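Local structure of dihydropyrimidinase (2FTW) at residues K49-T54 with I402-P407; P242-H247 with A382-I387. The protein catalyses the reversible, zinc-dependent hydrolytic ring opening of 5,6-dihydrouracil and 5,6-dihydrothymine, the second step of reductive pyrimidine degradation. One frame throughout, in Å; residues are numbered along the deposited sequence. Where two conformers were deposited one is given.

Contact 1 of 2, residues K49-T54 with I402-P407; sequences KVVDAT and IVIWDP
Between V51 and A53, which both pack on I404, the CB of D52 points away from segment 402-407, and its carboxylate OD1 is gripped by the backbone N of T54 at 3.0 Å and by ND2 of N14. The first bond, with an N-H...O angle of 149°, closes an Asx turn; T54 N comes from above the carboxylate plane, 56° out of it. The pairing is plain apolar packing in the β-sandwich part of the molecule. Strand 50-52 is hydrogen-bonded to strand 10-13 at the border of a four-stranded sheet, while strand 402-406 belongs to another sheet, between strands 57-64 and 431-441. I404 supplies the side chain that bridges them, and its two branches divide the work. With CD1 anti to CA (chi2 173°), the long branch reaches V51 CG1, a tight 3.3 Å contact in which the two side chains cross at a slant. V51 touches I10 and A53 touches I12, both on strand 10-13, and I404 also rests on K56, V437 and T438. The CA atoms of A53 and I404 are 6.7 Å apart, and between them the short branch, I404 CG2, meets A53 CB at 4.2 Å.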
ATOM      1  N   LYS A  49      34.627  38.510 -20.726  1.00 36.94           N
ATOM      2  CA  LYS A  49      33.860  37.685 -21.651  0.50 36.86           C
ATOM      3  C   LYS A  49      32.390  37.647 -21.247  1.00 36.55           C
ATOM      4  O   LYS A  49      32.051  37.487 -20.074  1.00 36.71           O
ATOM      5  CB  LYS A  49      34.410  36.262 -21.725  0.50 36.83           C
ATOM      6  CG  LYS A  49      33.549  35.358 -22.589  0.50 36.83           C
ATOM      7  CD  LYS A  49      34.346  34.345 -23.366  0.50 36.96           C
ATOM      8  CE  LYS A  49      33.429  33.530 -24.273  0.50 37.04           C
ATOM      9  NZ  LYS A  49      32.637  34.361 -25.230  0.50 36.55           N
ATOM     10  N   VAL A  50      31.511  37.814 -22.230  1.00 36.04           N
ATOM     11  CA  VAL A  50      30.083  37.806 -21.963  1.00 35.52           C
ATOM     12  C   VAL A  50      29.401  36.705 -22.743  1.00 34.84           C
ATOM     13  O   VAL A  50      29.620  36.559 -23.936  1.00 34.33           O
ATOM     14  CB  VAL A  50      29.420  39.150 -22.307  1.00 35.61           C
ATOM     15  CG1 VAL A  50      27.910  39.089 -22.014  1.00 35.45           C
ATOM     16  CG2 VAL A  50      30.065  40.281 -21.523  1.00 35.05           C
ATOM     17  N   VAL A  51      28.570  35.931 -22.048  1.00 34.42           N
ATOM     18  CA  VAL A  51      27.733  34.907 -22.670  1.00 34.06           C
ATOM     19  C   VAL A  51      26.276  35.355 -22.579  1.00 33.61           C
ATOM     20  O   VAL A  51      25.843  35.865 -21.548  1.00 33.33           O
ATOM     21  CB  VAL A  51      27.884  33.540 -21.967  1.00 34.28           C
ATOM     22  CG1 VAL A  51      27.046  32.473 -22.669  1.00 34.82           C
ATOM     23  CG2 VAL A  51      29.336  33.112 -21.941  1.00 34.53           C
ATOM     24  N   ASP A  52      25.528  35.159 -23.660  1.00 33.07           N
ATOM     25  CA  ASP A  52      24.107  35.488 -23.679  1.00 32.64           C
ATOM     26  C   ASP A  52      23.289  34.241 -23.346  1.00 32.12           C
ATOM     27  O   ASP A  52      23.461  33.189 -23.967  1.00 32.61           O
ATOM     28  CB  ASP A  52      23.712  36.012 -25.059  1.00 33.12           C
ATOM     29  CG  ASP A  52      22.407  36.810 -25.050  1.00 33.74           C
ATOM     30  OD1 ASP A  52      21.718  36.893 -24.011  1.00 34.79           O
ATOM     31  OD2 ASP A  52      22.070  37.369 -26.112  1.00 37.55           O
ATOM     32  N   ALA A  53      22.408  34.354 -22.361  1.00 31.00           N
ATOM     33  CA  ALA A  53      21.482  33.272 -22.044  1.00 30.11           C
ATOM     34  C   ALA A  53      20.040  33.748 -22.197  1.00 29.15           C
ATOM     35  O   ALA A  53      19.153  33.261 -21.499  1.00 28.45           O
ATOM     36  CB  ALA A  53      21.741  32.744 -20.640  1.00 29.96           C
ATOM     37  N   THR A  54      19.813  34.696 -23.112  1.00 28.05           N
ATOM     38  CA  THR A  54      18.451  35.124 -23.459  1.00 28.02           C
ATOM     39  C   THR A  54      17.585  33.882 -23.768  1.00 27.23           C
ATOM     40  O   THR A  54      18.014  33.002 -24.502  1.00 27.25           O
ATOM     41  CB  THR A  54      18.438  36.084 -24.685  1.00 27.97           C
ATOM     42  OG1 THR A  54      19.298  37.208 -24.432  1.00 29.24           O
ATOM     43  CG2 THR A  54      17.034  36.605 -24.963  1.00 27.57           C
ATOM     44  N   ILE A 402      28.488  26.008 -14.449  1.00 24.79           N
ATOM     45  CA  ILE A 402      27.133  26.373 -14.854  1.00 24.84           C
ATOM     46  C   ILE A 402      26.786  25.847 -16.255  1.00 24.61           C
ATOM     47  O   ILE A 402      27.623  25.860 -17.154  1.00 24.23           O
ATOM     48  CB  ILE A 402      26.949  27.905 -14.802  1.00 24.28           C
ATOM     49  CG1 ILE A 402      27.322  28.407 -13.390  1.00 25.31           C
ATOM     50  CG2 ILE A 402      25.518  28.301 -15.201  1.00 24.08           C
ATOM     51  CD1 ILE A 402      27.030  29.873 -13.094  1.00 25.17           C
ATOM     52  N   VAL A 403      25.543  25.406 -16.421  1.00 24.93           N
ATOM     53  CA  VAL A 403      25.046  24.938 -17.711  1.00 25.49           C
ATOM     54  C   VAL A 403      23.990  25.883 -18.253  1.00 25.72           C
ATOM     55  O   VAL A 403      22.995  26.161 -17.584  1.00 25.87           O
ATOM     56  CB  VAL A 403      24.432  23.538 -17.602  1.00 25.27           C
ATOM     57  CG1 VAL A 403      24.015  23.002 -18.977  1.00 25.49           C
ATOM     58  CG2 VAL A 403      25.419  22.622 -17.003  1.00 26.87           C
ATOM     59  N   ILE A 404      24.215  26.365 -19.473  1.00 26.26           N
ATOM     60  CA  ILE A 404      23.209  27.101 -20.213  1.00 26.24           C
ATOM     61  C   ILE A 404      22.345  26.098 -20.968  1.00 26.36           C
ATOM     62  O   ILE A 404      22.775  25.475 -21.938  1.00 26.93           O
ATOM     63  CB  ILE A 404      23.834  28.135 -21.150  1.00 26.43           C
ATOM     64  CG1 ILE A 404      24.666  29.114 -20.317  1.00 26.25           C
ATOM     65  CG2 ILE A 404      22.748  28.891 -21.889  1.00 26.58           C
ATOM     66  CD1 ILE A 404      25.467  30.086 -21.117  1.00 27.41           C
ATOM     67  N   TRP A 405      21.117  25.964 -20.493  1.00 26.12           N
ATOM     68  CA  TRP A 405      20.188  24.949 -20.932  1.00 25.74           C
ATOM     69  C   TRP A 405      19.159  25.582 -21.863  1.00 25.97           C
ATOM     70  O   TRP A 405      18.615  26.632 -21.546  1.00 25.32           O
ATOM     71  CB  TRP A 405      19.472  24.390 -19.694  1.00 25.22           C
ATOM     72  CG  TRP A 405      18.704  23.165 -19.992  1.00 23.99           C
ATOM     73  CD1 TRP A 405      17.377  23.082 -20.298  1.00 24.18           C
ATOM     74  CD2 TRP A 405      19.221  21.847 -20.063  1.00 23.15           C
ATOM     75  NE1 TRP A 405      17.030  21.781 -20.551  1.00 23.30           N
ATOM     76  CE2 TRP A 405      18.147  20.997 -20.418  1.00 23.31           C
ATOM     77  CE3 TRP A 405      20.491  21.289 -19.867  1.00 24.21           C
ATOM     78  CZ2 TRP A 405      18.301  19.622 -20.560  1.00 23.24           C
ATOM     79  CZ3 TRP A 405      20.642  19.913 -20.007  1.00 23.76           C
ATOM     80  CH2 TRP A 405      19.550  19.102 -20.364  1.00 23.83           C
ATOM     81  N   ASP A 406      18.892  24.963 -23.015  1.00 26.48           N
ATOM     82  CA  ASP A 406      17.835  25.466 -23.898  1.00 26.64           C
ATOM     83  C   ASP A 406      16.668  24.512 -23.877  1.00 26.88           C
ATOM     84  O   ASP A 406      16.723  23.472 -24.528  1.00 26.72           O
ATOM     85  CB  ASP A 406      18.330  25.679 -25.339  1.00 27.12           C
ATOM     86  CG  ASP A 406      17.333  26.466 -26.196  1.00 27.01           C
ATOM     87  OD1 ASP A 406      16.132  26.530 -25.856  1.00 28.65           O
ATOM     88  OD2 ASP A 406      17.748  27.027 -27.216  1.00 28.13           O
ATOM     89  N   PRO A 407      15.587  24.867 -23.147  1.00 27.37           N
ATOM     90  CA  PRO A 407      14.448  23.950 -23.006  1.00 27.69           C
ATOM     91  C   PRO A 407      13.665  23.722 -24.309  1.00 27.78           C
ATOM     92  O   PRO A 407      12.778  22.863 -24.351  1.00 26.58           O
ATOM     93  CB  PRO A 407      13.567  24.645 -21.957  1.00 27.64           C
ATOM     94  CG  PRO A 407      13.910  26.081 -22.080  1.00 28.00           C
ATOM     95  CD  PRO A 407      15.362  26.137 -22.429  1.00 27.39           C
TER

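Contact 2 of 2, residues P242-H247 with A382-I387; sequences PVYIVH and ARIFNI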
ATOM      1  N   PRO A 242      23.075   5.869   7.615  1.00 18.86           N
ATOM      2  CA  PRO A 242      22.537   6.073   6.252  1.00 19.24           C
ATOM      3  C   PRO A 242      22.986   5.038   5.218  1.00 19.21           C
ATOM      4  O   PRO A 242      24.170   4.735   5.135  1.00 18.91           O
ATOM      5  CB  PRO A 242      23.029   7.476   5.875  1.00 19.21           C
ATOM      6  CG  PRO A 242      24.145   7.768   6.807  1.00 18.92           C
ATOM      7  CD  PRO A 242      23.929   6.986   8.047  1.00 19.37           C
ATOM      8  N   VAL A 243      22.026   4.496   4.457  1.00 19.26           N
ATOM      9  CA  VAL A 243      22.313   3.585   3.349  1.00 18.99           C
ATOM     10  C   VAL A 243      21.828   4.172   2.000  1.00 18.49           C
ATOM     11  O   VAL A 243      20.862   4.923   1.959  1.00 18.29           O
ATOM     12  CB  VAL A 243      21.696   2.166   3.616  1.00 19.15           C
ATOM     13  CG1 VAL A 243      20.182   2.210   3.598  1.00 20.05           C
ATOM     14  CG2 VAL A 243      22.207   1.139   2.623  1.00 19.60           C
ATOM     15  N   TYR A 244      22.491   3.798   0.906  1.00 18.50           N
ATOM     16  CA  TYR A 244      22.262   4.408  -0.433  1.00 18.44           C
ATOM     17  C   TYR A 244      22.202   3.296  -1.465  1.00 18.46           C
ATOM     18  O   TYR A 244      23.176   2.576  -1.660  1.00 18.77           O
ATOM     19  CB  TYR A 244      23.401   5.390  -0.728  1.00 18.31           C
ATOM     20  CG  TYR A 244      23.404   6.165  -2.061  1.00 18.41           C
ATOM     21  CD1 TYR A 244      23.793   5.545  -3.249  1.00 19.31           C
ATOM     22  CD2 TYR A 244      23.082   7.522  -2.116  1.00 18.01           C
ATOM     23  CE1 TYR A 244      23.827   6.243  -4.474  1.00 18.34           C
ATOM     24  CE2 TYR A 244      23.140   8.253  -3.349  1.00 17.47           C
ATOM     25  CZ  TYR A 244      23.509   7.593  -4.524  1.00 18.72           C
ATOM     26  OH  TYR A 244      23.584   8.260  -5.759  1.00 18.80           O
ATOM     27  N   ILE A 245      21.043   3.127  -2.094  1.00 18.08           N
ATOM     28  CA  ILE A 245      20.842   2.065  -3.063  1.00 18.60           C
ATOM     29  C   ILE A 245      21.199   2.550  -4.486  1.00 18.41           C
ATOM     30  O   ILE A 245      20.504   3.362  -5.060  1.00 17.29           O
ATOM     31  CB  ILE A 245      19.388   1.541  -3.058  1.00 18.01           C
ATOM     32  CG1 ILE A 245      18.865   1.337  -1.618  1.00 17.86           C
ATOM     33  CG2 ILE A 245      19.315   0.263  -3.845  1.00 18.21           C
ATOM     34  CD1 ILE A 245      19.632   0.300  -0.801  1.00 16.90           C
ATOM     35  N   VAL A 246      22.285   2.020  -5.028  1.00 19.18           N
ATOM     36  CA  VAL A 246      22.791   2.420  -6.344  1.00 20.16           C
ATOM     37  C   VAL A 246      22.011   1.703  -7.440  1.00 20.80           C
ATOM     38  O   VAL A 246      21.459   0.617  -7.209  1.00 21.12           O
ATOM     39  CB  VAL A 246      24.318   2.118  -6.509  1.00 20.42           C
ATOM     40  CG1 VAL A 246      25.124   2.646  -5.329  1.00 21.43           C
ATOM     41  CG2 VAL A 246      24.573   0.637  -6.701  1.00 21.25           C
ATOM     42  N   HIS A 247      22.021   2.288  -8.639  1.00 21.33           N
ATOM     43  CA  HIS A 247      21.229   1.804  -9.779  1.00 21.81           C
ATOM     44  C   HIS A 247      19.952   1.022  -9.420  1.00 21.87           C
ATOM     45  O   HIS A 247      19.833  -0.179  -9.678  1.00 21.36           O
ATOM     46  CB  HIS A 247      22.086   1.023 -10.786  1.00 22.51           C
ATOM     47  CG  HIS A 247      22.990  -0.002 -10.174  1.00 22.93           C
ATOM     48  ND1 HIS A 247      22.530  -1.023  -9.373  1.00 24.50           N
ATOM     49  CD2 HIS A 247      24.327  -0.180 -10.285  1.00 23.71           C
ATOM     50  CE1 HIS A 247      23.551  -1.770  -8.988  1.00 24.72           C
ATOM     51  NE2 HIS A 247      24.652  -1.283  -9.533  1.00 25.62           N
ATOM     52  N   ALA A 382      24.838  16.496  -4.336  1.00 21.93           N
ATOM     53  CA  ALA A 382      25.846  17.314  -3.662  1.00 21.86           C
ATOM     54  C   ALA A 382      25.686  17.269  -2.149  1.00 21.17           C
ATOM     55  O   ALA A 382      26.653  17.112  -1.429  1.00 21.55           O
ATOM     56  CB  ALA A 382      25.774  18.766  -4.146  1.00 21.78           C
ATOM     57  N   ARG A 383      24.454  17.404  -1.687  1.00 21.05           N
ATOM     58  CA  ARG A 383      24.144  17.322  -0.265  1.00 21.57           C
ATOM     59  C   ARG A 383      24.401  15.913   0.282  1.00 21.00           C
ATOM     60  O   ARG A 383      24.958  15.761   1.355  1.00 20.21           O
ATOM     61  CB  ARG A 383      22.700  17.746  -0.010  1.00 21.30           C
ATOM     62  CG  ARG A 383      22.500  19.230  -0.150  1.00 22.62           C
ATOM     63  CD  ARG A 383      21.104  19.654   0.236  1.00 24.02           C
ATOM     64  NE  ARG A 383      20.143  19.300  -0.795  1.00 26.68           N
ATOM     65  CZ  ARG A 383      19.509  20.156  -1.597  1.00 26.71           C
ATOM     66  NH1 ARG A 383      19.701  21.462  -1.517  1.00 26.73           N
ATOM     67  NH2 ARG A 383      18.658  19.681  -2.498  1.00 28.26           N
ATOM     68  N   ILE A 384      24.017  14.893  -0.478  1.00 20.93           N
ATOM     69  CA  ILE A 384      24.193  13.516  -0.035  1.00 21.14           C
ATOM     70  C   ILE A 384      25.663  13.143   0.112  1.00 20.89           C
ATOM     71  O   ILE A 384      26.031  12.473   1.072  1.00 20.90           O
ATOM     72  CB  ILE A 384      23.448  12.505  -0.952  1.00 21.27           C
ATOM     73  CG1 ILE A 384      21.932  12.613  -0.744  1.00 20.93           C
ATOM     74  CG2 ILE A 384      23.901  11.044  -0.659  1.00 21.36           C
ATOM     75  CD1 ILE A 384      21.099  11.890  -1.845  1.00 21.00           C
ATOM     76  N   PHE A 385      26.498  13.575  -0.832  1.00 20.98           N
ATOM     77  CA  PHE A 385      27.931  13.274  -0.794  1.00 20.98           C
ATOM     78  C   PHE A 385      28.756  14.435  -0.227  1.00 20.92           C
ATOM     79  O   PHE A 385      29.974  14.453  -0.343  1.00 20.98           O
ATOM     80  CB  PHE A 385      28.415  12.818  -2.179  1.00 21.40           C
ATOM     81  CG  PHE A 385      27.781  11.526  -2.620  1.00 21.75           C
ATOM     82  CD1 PHE A 385      28.179  10.323  -2.048  1.00 22.64           C
ATOM     83  CD2 PHE A 385      26.727  11.518  -3.524  1.00 21.51           C
ATOM     84  CE1 PHE A 385      27.566   9.105  -2.414  1.00 23.24           C
ATOM     85  CE2 PHE A 385      26.105  10.314  -3.909  1.00 22.23           C
ATOM     86  CZ  PHE A 385      26.526   9.106  -3.353  1.00 22.73           C
ATOM     87  N   ASN A 386      28.069  15.399   0.374  1.00 20.86           N
ATOM     88  CA  ASN A 386      28.686  16.454   1.194  1.00 21.03           C
ATOM     89  C   ASN A 386      29.642  17.380   0.455  1.00 20.97           C
ATOM     90  O   ASN A 386      30.761  17.598   0.876  1.00 20.77           O
ATOM     91  CB  ASN A 386      29.371  15.874   2.435  1.00 20.73           C
ATOM     92  CG  ASN A 386      29.487  16.899   3.555  1.00 21.47           C
ATOM     93  OD1 ASN A 386      28.802  17.925   3.528  1.00 23.01           O
ATOM     94  ND2 ASN A 386      30.349  16.634   4.531  1.00 21.05           N
ATOM     95  N   ILE A 387      29.173  17.904  -0.672  1.00 21.24           N
ATOM     96  CA  ILE A 387      29.932  18.870  -1.473  1.00 21.08           C
ATOM     97  C   ILE A 387      29.021  20.045  -1.870  1.00 20.98           C
ATOM     98  O   ILE A 387      29.302  20.771  -2.812  1.00 21.42           O
ATOM     99  CB  ILE A 387      30.565  18.174  -2.705  1.00 21.14           C
ATOM    100  CG1 ILE A 387      29.475  17.553  -3.597  1.00 21.42           C
ATOM    101  CG2 ILE A 387      31.588  17.134  -2.235  1.00 20.10           C
ATOM    102  CD1 ILE A 387      29.950  16.560  -4.602  1.00 22.16           C
TER
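Strand 243-245 of the (βα)8-barrel, which leads to the zinc ligand H247, meets the C-terminal end of helix 370-384 through the ring of Y244. An offset edge-to-face pair makes the main contact: the edge of F385 is turned to one face of Y244, with ring centroids 5.0 Å apart and planes at 62°. With CG anti to the backbone N (chi1 -180°), the Y244 ring extends from the strand toward F385. F385 CZ leads, sitting toward the rim of that face and 3.5 Å from Y244 CE2. Y244 OH in turn lies in the plane of the F385 ring, at its edge, 3.7 Å from F385 CE2. I384 CG2 makes an apolar contact with Y244 CD2 at 3.9 Å, and the same methyl lies over a face of F385, toward its rim, and so touches both rings. The phenol is fixed at its far end as well, since Y244 OH is hydrogen-bonded to E270 and T65. E270 also accepts from the backbone N of H247, so one carboxylate ties the tyrosine to the zinc-ligand segment. There V246 CG2 covers the centre of the H247 imidazole. F385 is the first residue to leave the helix, which ends in a Schellman motif: I387 N bonds A382 O at 2.7 Å, N386 N bonds R383 O weakly, and N386 takes the positive phi of C-prime. Y244 is flanked by Q189 of strand 188-190 and Y268 of strand 267-269, while F385 reaches I98 of strand 94-101 and H131 of strand 127-132, consistent with an aromatic pair lying among the barrel strands.

In the fold
Centres of the two contacts are 29 Å apart, nearest atoms about 13 Å. The centre of contact 2 is about 9 Å from that of the chain, the centre of contact 1 about 25 Å. Contact 2 holds H247, which with H191 binds the second zinc ion; the Y244 side chain is about 6 Å from that of the zinc ligand H66 and about 10 Å from a bound zinc ion. Along the chain contact 2 lies within the loop closed by contact 1, both its segments falling between residues 54 and 402. Strand 57-64 relates them in space: its L58 touches A53 and I402, and the chain then runs on to T65, a partner of Y244, and to H66.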